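Local coordinates for protein brefeldin A esterase (Bacillus subtilis, PDB 1JKM) that probably hydrolyses an ester bond of brefeldin A as a serine hydrolase of the alpha/beta hydrolase fold, related to mammalian hormone-sensitive lipase, at residues 88-93 against 164-169. Numbering follows the deposited sequence.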
loop_
_atom_site.group_PDB
_atom_site.type_symbol
_atom_site.label_atom_id
_atom_site.label_comp_id
_atom_site.label_asym_id
_atom_site.label_seq_id
_atom_site.Cartn_x
_atom_site.Cartn_y
_atom_site.Cartn_z
ATOM N N LEU B 88 -13.564 -16.375 37.623
ATOM C CA LEU B 88 -13.027 -15.408 38.576
ATOM C C LEU B 88 -11.502 -15.385 38.571
ATOM O O LEU B 88 -10.869 -16.435 38.503
ATOM C CB LEU B 88 -13.500 -15.716 40.002
ATOM C CG LEU B 88 -14.981 -15.445 40.289
ATOM C CD1 LEU B 88 -15.683 -16.727 40.696
ATOM C CD2 LEU B 88 -15.104 -14.377 41.362
ATOM N N GLY B 89 -10.931 -14.199 38.759
ATOM C CA GLY B 89 -9.484 -14.068 38.784
ATOM C C GLY B 89 -9.013 -13.903 40.225
ATOM O O GLY B 89 -9.738 -14.083 41.207
ATOM N N VAL B 90 -7.783 -13.442 40.373
ATOM C CA VAL B 90 -7.041 -13.565 41.632
ATOM C C VAL B 90 -7.573 -12.652 42.717
ATOM O O VAL B 90 -7.408 -12.913 43.925
ATOM C CB VAL B 90 -5.558 -13.365 41.273
ATOM C CG1 VAL B 90 -4.671 -12.921 42.409
ATOM C CG2 VAL B 90 -5.054 -14.701 40.707
ATOM N N ASP B 91 -8.238 -11.562 42.340
ATOM C CA ASP B 91 -8.770 -10.591 43.279
ATOM C C ASP B 91 -10.260 -10.789 43.525
ATOM O O ASP B 91 -10.997 -9.829 43.748
ATOM C CB ASP B 91 -8.493 -9.174 42.777
ATOM C CG ASP B 91 -7.027 -8.811 42.741
ATOM O OD1 ASP B 91 -6.352 -8.934 43.787
ATOM O OD2 ASP B 91 -6.505 -8.393 41.677
ATOM N N GLY B 92 -10.802 -11.972 43.287
ATOM C CA GLY B 92 -12.211 -12.237 43.133
ATOM C C GLY B 92 -12.925 -11.412 42.080
ATOM O O GLY B 92 -14.155 -11.317 42.123
ATOM N N ASN B 93 -12.241 -10.994 41.016
ATOM C CA ASN B 93 -12.854 -10.234 39.932
ATOM C C ASN B 93 -13.482 -11.125 38.878
ATOM O O ASN B 93 -13.016 -12.231 38.581
ATOM C CB ASN B 93 -11.789 -9.303 39.351
ATOM C CG ASN B 93 -10.503 -10.010 38.946
ATOM O OD1 ASN B 93 -9.896 -10.708 39.764
ATOM N ND2 ASN B 93 -10.093 -9.813 37.691
ATOM N N GLY B 164 -3.456 -7.307 34.973
ATOM C CA GLY B 164 -3.818 -7.947 33.694
ATOM C C GLY B 164 -3.147 -9.293 33.419
ATOM O O GLY B 164 -3.799 -10.226 32.907
ATOM N N VAL B 165 -1.846 -9.408 33.725
ATOM C CA VAL B 165 -1.170 -10.670 33.457
ATOM C C VAL B 165 -1.760 -11.770 34.323
ATOM O O VAL B 165 -2.043 -12.874 33.851
ATOM C CB VAL B 165 0.354 -10.787 33.637
ATOM C CG1 VAL B 165 1.059 -10.667 32.317
ATOM C CG2 VAL B 165 0.940 -9.846 34.680
ATOM N N GLU B 166 -2.067 -11.440 35.602
ATOM C CA GLU B 166 -2.802 -12.441 36.382
ATOM C C GLU B 166 -4.117 -12.822 35.765
ATOM O O GLU B 166 -4.552 -13.989 35.795
ATOM C CB GLU B 166 -2.977 -11.917 37.831
ATOM C CG GLU B 166 -1.626 -11.754 38.493
ATOM C CD GLU B 166 -1.045 -13.019 39.096
ATOM O OE1 GLU B 166 -1.597 -14.130 39.005
ATOM O OE2 GLU B 166 0.039 -12.860 39.722
ATOM N N ASP B 167 -4.878 -11.834 35.276
ATOM C CA ASP B 167 -6.155 -12.148 34.626
ATOM C C ASP B 167 -5.973 -13.064 33.399
ATOM O O ASP B 167 -6.756 -14.003 33.235
ATOM C CB ASP B 167 -6.868 -10.860 34.224
ATOM C CG ASP B 167 -7.460 -9.981 35.293
ATOM O OD1 ASP B 167 -7.787 -10.498 36.386
ATOM O OD2 ASP B 167 -7.617 -8.747 35.083
ATOM N N CYS B 168 -4.978 -12.753 32.551
ATOM C CA CYS B 168 -4.705 -13.589 31.378
ATOM C C CYS B 168 -4.254 -14.997 31.773
ATOM O O CYS B 168 -4.746 -15.977 31.231
ATOM C CB CYS B 168 -3.635 -12.922 30.493
ATOM S SG CYS B 168 -4.128 -11.343 29.707
ATOM N N LEU B 169 -3.317 -15.126 32.726
ATOM C CA LEU B 169 -2.971 -16.423 33.297
ATOM C C LEU B 169 -4.173 -17.176 33.840
ATOM O O LEU B 169 -4.349 -18.348 33.494
ATOM C CB LEU B 169 -1.916 -16.280 34.396
ATOM C CG LEU B 169 -1.126 -17.462 34.949
ATOM C CD1 LEU B 169 -1.889 -18.172 36.054
ATOM C CD2 LEU B 169 -0.737 -18.468 33.875
HETATM O O HOH W 1 -6.587 -12.728 37.876
#
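Asn93 reaches from the beta hairpin loop to Asp167 on helix 163-177, its ND2 giving a hydrogen bond to OD1 at 2.7 Å (N-H...O 159°). The carboxylate oxygen lies in the amide plane, whereas the amide nitrogen meets OD1 on its syn side but well out of the carboxylate plane; the two flat groups are turned 43° against each other. The other end of the amide faces back into its own loop: OD1 of Asn93 accepts a hydrogen bond from the backbone N of Asp91 at 3.2 Å, in the type I turn Gly89-Gly92, which fixes the flip of the amide. With CG between backbone N and carbonyl carbon (chi1 53°), Asn93 can serve both partners. A water bound to Val90 N (2.9 Å) donates a second bond to Asp167 OD1. Beside this polar network, Val90 CG2 lies 3.9 Å from Glu166 OE1, a loose contact; Glu166 pairs through OE2 with Arg209. Arg150 forms salt bridges to Asp167 OD2 and Asp91 OD2, which probably offsets the repulsion between the two acids. Asp167 thus ties the hairpin turn between the first two sheet strands to the helix, and Arg150 probably favours its charged form.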